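Local coordinates for protein aspartate--tRNA(Asp/Asn) ligase (Thermus thermophilus, PDB 1N9W) that activates L-aspartate with ATP and transfers it to tRNA(Asp) and, with similar efficiency, to tRNA(Asn), at residues L131-R136 with L242-N247; Q142-I147 with R192-A197; D266-T271 with W307-L312; R342-T347 with L397-L402. All blocks are in the same frame, centred on the assembly; numbering follows the deposited sequence.

Contact 1: L131-R136 with L242-N247; sequences LVRGFR and LEEALN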
# COMPACT_ATOMS: atom_id res chain seq x y z
N LEU B 131 -9.32 -5.09 -4.00
CA LEU B 131 -8.52 -5.39 -5.21
C LEU B 131 -7.02 -5.15 -4.99
O LEU B 131 -6.19 -5.94 -5.43
CB LEU B 131 -8.99 -4.52 -6.38
CG LEU B 131 -10.42 -4.74 -6.88
CD1 LEU B 131 -10.83 -3.59 -7.77
CD2 LEU B 131 -10.52 -6.08 -7.62
N VAL B 132 -6.69 -4.05 -4.32
CA VAL B 132 -5.29 -3.73 -4.07
C VAL B 132 -4.68 -4.73 -3.08
O VAL B 132 -3.50 -5.09 -3.21
CB VAL B 132 -5.17 -2.29 -3.52
CG1 VAL B 132 -3.74 -1.99 -3.12
CG2 VAL B 132 -5.64 -1.30 -4.59
N ARG B 133 -5.46 -5.18 -2.11
CA ARG B 133 -4.98 -6.16 -1.13
C ARG B 133 -4.62 -7.44 -1.89
O ARG B 133 -3.58 -8.05 -1.65
CB ARG B 133 -6.05 -6.44 -0.07
CG ARG B 133 -5.65 -7.43 1.04
CD ARG B 133 -6.86 -7.78 1.92
NE ARG B 133 -7.45 -6.57 2.46
CZ ARG B 133 -8.75 -6.29 2.47
NH1 ARG B 133 -9.63 -7.15 1.97
NH2 ARG B 133 -9.17 -5.12 2.95
N GLY B 134 -5.49 -7.84 -2.82
CA GLY B 134 -5.26 -9.04 -3.62
C GLY B 134 -4.02 -8.87 -4.47
O GLY B 134 -3.24 -9.81 -4.66
N PHE B 135 -3.85 -7.66 -4.97
CA PHE B 135 -2.71 -7.30 -5.81
C PHE B 135 -1.40 -7.58 -5.08
O PHE B 135 -0.54 -8.29 -5.58
CB PHE B 135 -2.81 -5.81 -6.16
CG PHE B 135 -1.68 -5.29 -6.99
CD1 PHE B 135 -1.64 -5.53 -8.36
CD2 PHE B 135 -0.65 -4.55 -6.41
CE1 PHE B 135 -0.61 -5.03 -9.14
CE2 PHE B 135 0.39 -4.05 -7.17
CZ PHE B 135 0.42 -4.28 -8.55
N ARG B 136 -1.27 -7.01 -3.88
CA ARG B 136 -0.07 -7.18 -3.07
C ARG B 136 0.15 -8.62 -2.58
O ARG B 136 1.29 -9.08 -2.49
CB ARG B 136 -0.10 -6.24 -1.86
CG ARG B 136 -0.21 -4.75 -2.19
CD ARG B 136 0.44 -3.90 -1.09
NE ARG B 136 0.15 -2.47 -1.19
CZ ARG B 136 -0.97 -1.90 -0.76
NH1 ARG B 136 -1.92 -2.64 -0.19
NH2 ARG B 136 -1.15 -0.59 -0.89
N LEU B 242 -9.68 -10.11 -8.15
CA LEU B 242 -11.13 -10.30 -8.20
C LEU B 242 -11.63 -11.26 -7.12
O LEU B 242 -12.71 -11.07 -6.55
CB LEU B 242 -11.54 -10.82 -9.58
CG LEU B 242 -11.75 -9.75 -10.66
CD1 LEU B 242 -10.57 -8.79 -10.71
CD2 LEU B 242 -11.94 -10.43 -12.01
N GLU B 243 -10.84 -12.28 -6.85
CA GLU B 243 -11.18 -13.28 -5.84
C GLU B 243 -11.24 -12.63 -4.45
O GLU B 243 -12.13 -12.93 -3.66
CB GLU B 243 -10.14 -14.39 -5.85
CG GLU B 243 -10.57 -15.66 -5.15
CD GLU B 243 -11.66 -16.37 -5.92
OE1 GLU B 243 -11.53 -16.48 -7.16
OE2 GLU B 243 -12.65 -16.82 -5.29
N GLU B 244 -10.27 -11.77 -4.18
CA GLU B 244 -10.18 -11.06 -2.90
C GLU B 244 -11.42 -10.19 -2.69
O GLU B 244 -12.02 -10.21 -1.62
CB GLU B 244 -8.91 -10.21 -2.87
CG GLU B 244 -8.59 -9.55 -1.53
CD GLU B 244 -8.52 -10.54 -0.38
OE1 GLU B 244 -8.16 -11.71 -0.61
OE2 GLU B 244 -8.82 -10.14 0.77
N ALA B 245 -11.80 -9.46 -3.73
CA ALA B 245 -12.96 -8.57 -3.68
C ALA B 245 -14.22 -9.37 -3.45
O ALA B 245 -15.09 -8.99 -2.68
CB ALA B 245 -13.07 -7.80 -5.00
N LEU B 246 -14.31 -10.50 -4.15
CA LEU B 246 -15.47 -11.37 -4.02
C LEU B 246 -15.58 -11.93 -2.60
O LEU B 246 -16.67 -12.02 -2.05
CB LEU B 246 -15.37 -12.50 -5.05
CG LEU B 246 -16.62 -12.87 -5.83
CD1 LEU B 246 -17.20 -11.66 -6.56
CD2 LEU B 246 -16.25 -13.95 -6.83
N ASN B 247 -14.44 -12.30 -2.00
CA ASN B 247 -14.46 -12.86 -0.65
C ASN B 247 -14.53 -11.85 0.49
O ASN B 247 -15.17 -12.11 1.50
CB ASN B 247 -13.25 -13.77 -0.44
CG ASN B 247 -13.27 -14.99 -1.35
OD1 ASN B 247 -14.33 -15.43 -1.80
ND2 ASN B 247 -12.09 -15.54 -1.62
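R133 and E244 form a salt bridge across two packed helices, with NH1 of R133 3.3 Å from OE2 of E244. As a hydrogen bond it is weak because of its length, although nearly straight at the hydrogen (174°). OE2 sits at the edge of the guanidinium, in its plane, while the carboxylate plane stands almost perpendicular to that group. Extended through chi1 and chi2, R133 brings CD to 3.3 Å from OE2 of E244; the bend at chi3 (-55°) then turns the guanidinium so that NH1 meets the same oxygen. A stronger partner holds R133 from elsewhere: its NE pairs with D140 of the second subunit.

Beneath the ion pair, glycine suits position 134 because the bare CA of G134 lets CB of E244 come within 3.9 Å. The axes approach to 7.6 Å, their directions 134° apart. Further along, CD2 of L131 touches both CB of A245 (4.0 Å) and CD1 of L242 (4.1 Å). Helix 119-141, running on toward strand 145-146 and meeting the second subunit, is consistent with class II motif 1, the dimer-interface element; helix 227-248 packs on it here. L131 also packs on T398 and L401 of helix 394-402, whereas V132 and F135 lie on strand 215-222.

Contact 2: Q142-I147 with R192-A197; sequences QDFTEI and RVYEVA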
# COMPACT_ATOMS: atom_id res chain seq x y z
N GLN B 142 4.73 -14.48 -4.78
CA GLN B 142 5.64 -14.79 -5.89
C GLN B 142 7.00 -14.12 -5.63
O GLN B 142 7.78 -13.88 -6.55
CB GLN B 142 5.10 -14.27 -7.23
CG GLN B 142 3.75 -14.82 -7.68
CD GLN B 142 3.70 -16.34 -7.64
OE1 GLN B 142 4.60 -17.01 -8.14
NE2 GLN B 142 2.64 -16.88 -7.06
N ASP B 143 7.25 -13.79 -4.36
CA ASP B 143 8.50 -13.17 -3.96
C ASP B 143 8.77 -11.75 -4.45
O ASP B 143 9.93 -11.33 -4.52
CB ASP B 143 9.68 -14.05 -4.37
CG ASP B 143 10.33 -14.73 -3.18
OD1 ASP B 143 9.63 -15.50 -2.48
OD2 ASP B 143 11.54 -14.50 -2.94
N PHE B 144 7.73 -11.00 -4.79
CA PHE B 144 7.95 -9.62 -5.21
C PHE B 144 8.20 -8.81 -3.95
O PHE B 144 7.79 -9.20 -2.86
CB PHE B 144 6.73 -9.04 -5.92
CG PHE B 144 6.61 -9.44 -7.35
CD1 PHE B 144 6.39 -10.77 -7.70
CD2 PHE B 144 6.73 -8.49 -8.36
CE1 PHE B 144 6.29 -11.15 -9.03
CE2 PHE B 144 6.63 -8.85 -9.70
CZ PHE B 144 6.40 -10.19 -10.04
N THR B 145 8.89 -7.68 -4.10
CA THR B 145 9.16 -6.80 -2.97
C THR B 145 8.54 -5.42 -3.25
O THR B 145 8.83 -4.79 -4.27
CB THR B 145 10.69 -6.64 -2.73
OG1 THR B 145 11.22 -7.88 -2.26
CG2 THR B 145 10.96 -5.56 -1.69
N GLU B 146 7.67 -4.97 -2.35
CA GLU B 146 7.01 -3.67 -2.49
C GLU B 146 8.06 -2.57 -2.31
O GLU B 146 8.88 -2.63 -1.39
CB GLU B 146 5.90 -3.50 -1.44
CG GLU B 146 5.27 -2.10 -1.40
CD GLU B 146 3.92 -2.07 -0.69
OE1 GLU B 146 3.74 -2.80 0.30
OE2 GLU B 146 3.03 -1.29 -1.14
N ILE B 147 8.04 -1.59 -3.20
CA ILE B 147 8.98 -0.49 -3.12
C ILE B 147 8.25 0.83 -3.04
O ILE B 147 7.05 0.92 -3.31
CB ILE B 147 9.90 -0.44 -4.34
CG1 ILE B 147 9.06 -0.21 -5.60
CG2 ILE B 147 10.73 -1.72 -4.42
CD1 ILE B 147 9.85 -0.22 -6.89
N ARG B 192 12.13 -8.64 -8.70
CA ARG B 192 10.68 -8.54 -8.86
C ARG B 192 10.15 -7.53 -7.86
O ARG B 192 10.28 -7.72 -6.65
CB ARG B 192 10.05 -9.91 -8.60
CG ARG B 192 10.60 -10.98 -9.49
CD ARG B 192 10.76 -12.28 -8.74
NE ARG B 192 9.54 -13.05 -8.72
CZ ARG B 192 9.14 -13.85 -9.69
NH1 ARG B 192 9.87 -14.00 -10.78
NH2 ARG B 192 7.99 -14.52 -9.57
N VAL B 193 9.56 -6.45 -8.36
CA VAL B 193 9.03 -5.41 -7.50
C VAL B 193 7.72 -4.84 -8.01
O VAL B 193 7.34 -5.05 -9.16
CB VAL B 193 10.02 -4.21 -7.38
CG1 VAL B 193 11.39 -4.68 -6.94
CG2 VAL B 193 10.11 -3.47 -8.71
N TYR B 194 7.02 -4.13 -7.13
CA TYR B 194 5.76 -3.52 -7.51
C TYR B 194 5.55 -2.29 -6.65
O TYR B 194 6.21 -2.12 -5.62
CB TYR B 194 4.58 -4.48 -7.32
CG TYR B 194 4.28 -4.82 -5.88
CD1 TYR B 194 4.86 -5.93 -5.27
CD2 TYR B 194 3.39 -4.04 -5.14
CE1 TYR B 194 4.56 -6.26 -3.96
CE2 TYR B 194 3.08 -4.37 -3.83
CZ TYR B 194 3.66 -5.48 -3.24
OH TYR B 194 3.33 -5.83 -1.95
N GLU B 195 4.64 -1.44 -7.07
CA GLU B 195 4.37 -0.23 -6.30
C GLU B 195 2.95 0.24 -6.51
O GLU B 195 2.38 0.13 -7.60
CB GLU B 195 5.37 0.87 -6.68
CG GLU B 195 5.04 2.24 -6.08
CD GLU B 195 6.15 3.26 -6.29
OE1 GLU B 195 6.68 3.37 -7.42
OE2 GLU B 195 6.50 3.96 -5.31
N VAL B 196 2.38 0.75 -5.43
CA VAL B 196 1.02 1.27 -5.41
C VAL B 196 1.14 2.73 -5.07
O VAL B 196 1.38 3.08 -3.92
CB VAL B 196 0.19 0.58 -4.32
CG1 VAL B 196 -1.18 1.21 -4.24
CG2 VAL B 196 0.12 -0.91 -4.60
N ALA B 197 0.98 3.60 -6.06
CA ALA B 197 1.09 5.03 -5.80
C ALA B 197 0.37 5.86 -6.86
O ALA B 197 0.11 5.38 -7.96
CB ALA B 197 2.56 5.43 -5.71
O HOH W 1 4.10 0.72 -2.89
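Y194 meets E146, and R192 meets Q142, through their first torsions. In Y194, CG stands between the backbone N and the carbonyl carbon (chi1 68°), which carries the ring over to E146: CA of E146 lies over one face of the ring, toward its rim, CB of E146 is 3.5 Å from CZ of Y194, and CB of F144 is at the ring edge. In R192, CG lies beside the backbone N (chi1 -56°) and the chain bends at chi2 and chi3, so that the guanidinium doubles back to the carbonyl of Q142. NE and NH2 both donate to that one oxygen, NE at 2.9 Å from O of Q142.

The same arginine lays CB over the centre of the F144 ring, a CH-pi contact 3.5 Å from the centroid. Phenylalanine suits the place because its flat face accepts the aliphatic root of R192. The backbones pair as parallel strands: N of T145 donates to O of R192 at 2.9 Å, and N of I147 to O of Y194 at 3.1 Å. I147 sends CD1 to within 3.7 Å of CG2 of V193, an apolar contact of two beta-branched side chains. Before the strand, D143, with positive phi, is the C-prime residue of a Schellman motif that ends helix 119-141.

Polar ends are tied elsewhere: OH of Y194 to D140, E195 to K183, and E146 to R136 of both subunits. A water joins OE2 of E146, O of I147 and N of V196. Such pairing implies that the carboxylate of E146 is probably kept ionised by the arginines at the dimer interface.

Contact 3: D266-T271 with W307-L312; sequences DIPRLT and WGSDWL
P268 packs its ring over W307 at one edge of the class II synthetase catalytic domain, where strand 269-271 is the outermost strand of the mixed sheet in this chain and runs parallel to strand 311-315. The two helices 272-283 and 293-306 lie between them in sequence, so the chain leaves and returns in a beta-alpha-beta connection.

Along the proline, CB sits over one face of the indole, 3.8 Å from the centroid of the six-membered ring of W307 and 16° off its normal, a CH-pi contact. CG follows at 3.7 Å from CD2 of W307. CD, where the ring closes on the backbone N, meets OG of S309 at 3.6 Å and O of W311 at 3.7 Å. A compact, rigid, puckered pyrrolidine suits this slot, presenting its C-H groups to the aromatic face.

I267, beside it, sets CG2 3.7 Å from CB of W311, whose indole NE1 is bonded to the carbonyl of S262. CD1 of L312 reaches across to CB of L270 on the neighbouring strand at 4.1 Å; L270 also packs on A275 and I278 of helix 272-283. Serine suits position 309 because its hydroxyl, with chi1 174°, turns forward to the start of the strand: OG donates to O of W311 at 2.8 Å, in the carbonyl plane and on a lone pair.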
# COMPACT_ATOMS: atom_id res chain seq x y z
N ASP B 266 -6.50 -17.17 -20.08
CA ASP B 266 -6.39 -17.41 -21.51
C ASP B 266 -7.09 -16.29 -22.26
O ASP B 266 -7.88 -16.53 -23.18
CB ASP B 266 -7.00 -18.76 -21.86
CG ASP B 266 -6.14 -19.92 -21.42
OD1 ASP B 266 -6.68 -21.02 -21.19
OD2 ASP B 266 -4.90 -19.74 -21.32
N ILE B 267 -6.81 -15.06 -21.85
CA ILE B 267 -7.40 -13.88 -22.47
C ILE B 267 -7.00 -13.77 -23.93
O ILE B 267 -5.83 -13.96 -24.28
CB ILE B 267 -6.96 -12.60 -21.75
CG1 ILE B 267 -7.43 -12.64 -20.29
CG2 ILE B 267 -7.51 -11.38 -22.48
CD1 ILE B 267 -6.95 -11.47 -19.47
N PRO B 268 -7.97 -13.47 -24.80
CA PRO B 268 -7.76 -13.32 -26.25
C PRO B 268 -6.67 -12.31 -26.62
O PRO B 268 -6.72 -11.15 -26.21
CB PRO B 268 -9.13 -12.88 -26.75
CG PRO B 268 -10.05 -13.61 -25.82
CD PRO B 268 -9.40 -13.38 -24.48
N ARG B 269 -5.68 -12.76 -27.39
CA ARG B 269 -4.58 -11.91 -27.82
C ARG B 269 -4.91 -11.38 -29.22
O ARG B 269 -5.51 -12.09 -30.03
CB ARG B 269 -3.27 -12.72 -27.88
CG ARG B 269 -2.90 -13.50 -26.61
CD ARG B 269 -2.24 -12.63 -25.55
NE ARG B 269 -1.48 -13.40 -24.56
CZ ARG B 269 -2.01 -14.12 -23.58
NH1 ARG B 269 -3.32 -14.19 -23.41
NH2 ARG B 269 -1.21 -14.78 -22.74
N LEU B 270 -4.53 -10.15 -29.52
CA LEU B 270 -4.82 -9.58 -30.82
C LEU B 270 -3.83 -8.49 -31.19
O LEU B 270 -3.73 -7.46 -30.52
CB LEU B 270 -6.24 -9.02 -30.84
CG LEU B 270 -6.86 -8.77 -32.22
CD1 LEU B 270 -6.97 -10.09 -32.96
CD2 LEU B 270 -8.24 -8.15 -32.05
N THR B 271 -3.10 -8.71 -32.28
CA THR B 271 -2.11 -7.76 -32.75
C THR B 271 -2.72 -6.41 -33.09
O THR B 271 -3.83 -6.33 -33.62
CB THR B 271 -1.39 -8.29 -34.00
OG1 THR B 271 -0.85 -9.59 -33.72
CG2 THR B 271 -0.27 -7.35 -34.40
N TRP B 307 -15.43 -14.20 -28.38
CA TRP B 307 -14.99 -15.23 -27.43
C TRP B 307 -15.76 -15.18 -26.11
O TRP B 307 -15.52 -16.00 -25.22
CB TRP B 307 -13.51 -15.05 -27.12
CG TRP B 307 -12.64 -15.02 -28.32
CD1 TRP B 307 -12.17 -16.09 -29.02
CD2 TRP B 307 -12.10 -13.85 -28.95
NE1 TRP B 307 -11.37 -15.66 -30.05
CE2 TRP B 307 -11.31 -14.30 -30.03
CE3 TRP B 307 -12.21 -12.48 -28.71
CZ2 TRP B 307 -10.63 -13.41 -30.87
CZ3 TRP B 307 -11.53 -11.59 -29.55
CH2 TRP B 307 -10.75 -12.07 -30.62
N GLY B 308 -16.67 -14.22 -25.99
CA GLY B 308 -17.44 -14.08 -24.77
C GLY B 308 -16.53 -13.69 -23.62
O GLY B 308 -16.69 -14.14 -22.49
N SER B 309 -15.57 -12.82 -23.92
CA SER B 309 -14.59 -12.36 -22.94
C SER B 309 -14.68 -10.86 -22.71
O SER B 309 -14.78 -10.07 -23.65
CB SER B 309 -13.19 -12.74 -23.43
OG SER B 309 -12.18 -12.19 -22.60
N ASP B 310 -14.65 -10.47 -21.44
CA ASP B 310 -14.71 -9.06 -21.06
C ASP B 310 -13.33 -8.43 -21.21
O ASP B 310 -13.18 -7.21 -21.15
CB ASP B 310 -15.19 -8.94 -19.61
CG ASP B 310 -16.64 -9.32 -19.45
OD1 ASP B 310 -17.51 -8.49 -19.80
OD2 ASP B 310 -16.92 -10.44 -18.98
N TRP B 311 -12.33 -9.28 -21.42
CA TRP B 311 -10.95 -8.84 -21.54
C TRP B 311 -10.36 -9.06 -22.94
O TRP B 311 -10.74 -9.99 -23.64
CB TRP B 311 -10.07 -9.58 -20.52
CG TRP B 311 -10.75 -9.81 -19.21
CD1 TRP B 311 -11.68 -10.77 -18.93
CD2 TRP B 311 -10.55 -9.08 -18.00
NE1 TRP B 311 -12.07 -10.68 -17.61
CE2 TRP B 311 -11.40 -9.65 -17.02
CE3 TRP B 311 -9.73 -7.99 -17.64
CZ2 TRP B 311 -11.45 -9.17 -15.71
CZ3 TRP B 311 -9.79 -7.52 -16.34
CH2 TRP B 311 -10.64 -8.11 -15.39
N LEU B 312 -9.42 -8.20 -23.31
CA LEU B 312 -8.78 -8.29 -24.61
C LEU B 312 -7.36 -7.72 -24.62
O LEU B 312 -7.16 -6.54 -24.35
CB LEU B 312 -9.62 -7.57 -25.67
CG LEU B 312 -9.00 -7.45 -27.07
CD1 LEU B 312 -8.85 -8.82 -27.71
CD2 LEU B 312 -9.89 -6.55 -27.93

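Contact 4: R342-T347 with L397-L402; sequences RGLEIT and LTQKLL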
# COMPACT_ATOMS: atom_id res chain seq x y z
N ARG B 342 -13.64 -4.56 -20.75
CA ARG B 342 -14.97 -4.05 -21.09
C ARG B 342 -14.90 -2.75 -21.89
O ARG B 342 -15.71 -1.85 -21.69
CB ARG B 342 -15.79 -3.85 -19.80
CG ARG B 342 -16.32 -5.16 -19.23
CD ARG B 342 -17.06 -5.00 -17.91
NE ARG B 342 -17.64 -6.29 -17.51
CZ ARG B 342 -18.19 -6.54 -16.32
NH1 ARG B 342 -18.25 -5.60 -15.39
NH2 ARG B 342 -18.68 -7.75 -16.08
N GLY B 343 -13.93 -2.66 -22.79
CA GLY B 343 -13.81 -1.48 -23.63
C GLY B 343 -12.86 -0.39 -23.16
O GLY B 343 -12.56 0.54 -23.91
N LEU B 344 -12.38 -0.50 -21.93
CA LEU B 344 -11.48 0.51 -21.40
C LEU B 344 -10.08 -0.05 -21.17
O LEU B 344 -9.90 -1.20 -20.76
CB LEU B 344 -12.04 1.05 -20.08
CG LEU B 344 -11.30 2.25 -19.48
CD1 LEU B 344 -11.32 3.41 -20.46
CD2 LEU B 344 -11.97 2.64 -18.17
N GLU B 345 -9.07 0.77 -21.47
CA GLU B 345 -7.69 0.36 -21.28
C GLU B 345 -7.36 0.47 -19.79
O GLU B 345 -7.33 1.57 -19.23
CB GLU B 345 -6.75 1.24 -22.11
CG GLU B 345 -5.27 0.96 -21.89
CD GLU B 345 -4.60 1.99 -21.00
OE1 GLU B 345 -4.38 3.13 -21.47
OE2 GLU B 345 -4.29 1.66 -19.83
N ILE B 346 -7.13 -0.67 -19.15
CA ILE B 346 -6.81 -0.69 -17.73
C ILE B 346 -5.36 -1.09 -17.49
O ILE B 346 -4.91 -1.18 -16.35
CB ILE B 346 -7.70 -1.67 -16.95
CG1 ILE B 346 -7.36 -3.11 -17.37
CG2 ILE B 346 -9.16 -1.35 -17.20
CD1 ILE B 346 -7.96 -4.17 -16.47
N THR B 347 -4.63 -1.35 -18.57
CA THR B 347 -3.24 -1.75 -18.45
C THR B 347 -2.42 -1.41 -19.67
O THR B 347 -2.90 -1.45 -20.80
CB THR B 347 -3.11 -3.27 -18.21
OG1 THR B 347 -3.82 -3.63 -17.01
CG2 THR B 347 -1.65 -3.68 -18.07
N LEU B 397 -10.25 -0.05 -13.47
CA LEU B 397 -10.59 -1.44 -13.25
C LEU B 397 -11.83 -1.50 -12.37
O LEU B 397 -12.81 -2.16 -12.70
CB LEU B 397 -9.43 -2.15 -12.57
CG LEU B 397 -9.67 -3.58 -12.09
CD1 LEU B 397 -10.20 -4.45 -13.23
CD2 LEU B 397 -8.36 -4.12 -11.55
N THR B 398 -11.77 -0.78 -11.25
CA THR B 398 -12.87 -0.74 -10.28
C THR B 398 -14.14 -0.21 -10.92
O THR B 398 -15.23 -0.75 -10.70
CB THR B 398 -12.51 0.18 -9.08
OG1 THR B 398 -11.40 -0.37 -8.37
CG2 THR B 398 -13.70 0.32 -8.14
N GLN B 399 -13.99 0.84 -11.71
CA GLN B 399 -15.12 1.47 -12.39
C GLN B 399 -15.83 0.48 -13.30
O GLN B 399 -17.04 0.23 -13.16
CB GLN B 399 -14.63 2.65 -13.23
CG GLN B 399 -15.73 3.46 -13.87
CD GLN B 399 -15.42 3.83 -15.30
OE1 GLN B 399 -14.28 4.16 -15.63
NE2 GLN B 399 -16.43 3.78 -16.16
N LYS B 400 -15.09 -0.09 -14.24
CA LYS B 400 -15.65 -1.04 -15.17
C LYS B 400 -16.15 -2.33 -14.51
O LYS B 400 -17.12 -2.93 -14.97
CB LYS B 400 -14.64 -1.35 -16.28
CG LYS B 400 -14.62 -0.29 -17.36
CD LYS B 400 -15.99 -0.26 -18.06
CE LYS B 400 -16.13 0.91 -19.00
NZ LYS B 400 -17.40 0.82 -19.76
N LEU B 401 -15.49 -2.73 -13.43
CA LEU B 401 -15.88 -3.94 -12.71
C LEU B 401 -17.24 -3.77 -12.05
O LEU B 401 -18.04 -4.70 -12.02
CB LEU B 401 -14.84 -4.26 -11.64
CG LEU B 401 -15.03 -5.55 -10.83
CD1 LEU B 401 -14.76 -6.74 -11.72
CD2 LEU B 401 -14.06 -5.57 -9.64
N LEU B 402 -17.49 -2.58 -11.52
CA LEU B 402 -18.74 -2.32 -10.82
C LEU B 402 -19.83 -1.65 -11.64
O LEU B 402 -20.91 -1.35 -11.13
CB LEU B 402 -18.45 -1.48 -9.57
CG LEU B 402 -17.45 -2.15 -8.62
CD1 LEU B 402 -17.10 -1.22 -7.48
CD2 LEU B 402 -18.06 -3.44 -8.10
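Strand 344-351 and helix 394-402 meet here in the catalytic core, beside the predicted ATP site: E345 belongs to that site, as does R396 just before the segment 397-402, and NH1 of R396 is hydrogen-bonded to the carbonyl of E345. Across the contact, NH1 of R342 donates to O of K400 at 2.9 Å, with the oxygen in the guanidinium plane and the donor tilted 20° from the carbonyl plane. An extended chain from CG to NE lets R342 span from the turn to the helix. Its NE is fixed by D310 and its NH2 by the carbonyl of T259, so the group has little freedom to rotate.

The strand belongs to the largely antiparallel sheet characteristic of class II synthetases. Strand 387-393 running into helix 394-402 fits class II motif 3, and this helix packs on strand 344-351; the axes of strand 344-347 and helix segment 397-402 approach to 9.4 Å. K400 lays its methylenes over the strand and the turn before it: CG lies 4.0 Å from CB of L344, and CD 4.0 Å from CB of R342. Deeper, CD1 of I346 touches CD1 of L397 at 3.9 Å. A classic beta bulge at I346 and T347 faces L339. CD2 of L344 lies 3.8 Å from OE1 of Q399.

All four contacts lie in the class II catalytic domain. Contacts 2, 3 and 4 reach the same sheet, contacts 2 and 3 at its two outermost strands in this chain. Contacts 1, 2 and 3 are buried, while contact 4 is partly so. Contacts 1 and 2 both touch the second subunit, but contact 1 combines a weak ion pair with apolar helix packing, whereas contact 2 has parallel-strand backbone bonds and a guanidinium-carbonyl pair. Contact 3 has no hydrogen bond between its segments and relies on apolar packing; contact 4 adds an arginine-carbonyl bond to such packing. W311 of contact 3 touches both L242 of contact 1 and I346 of contact 4, joining the three interiors.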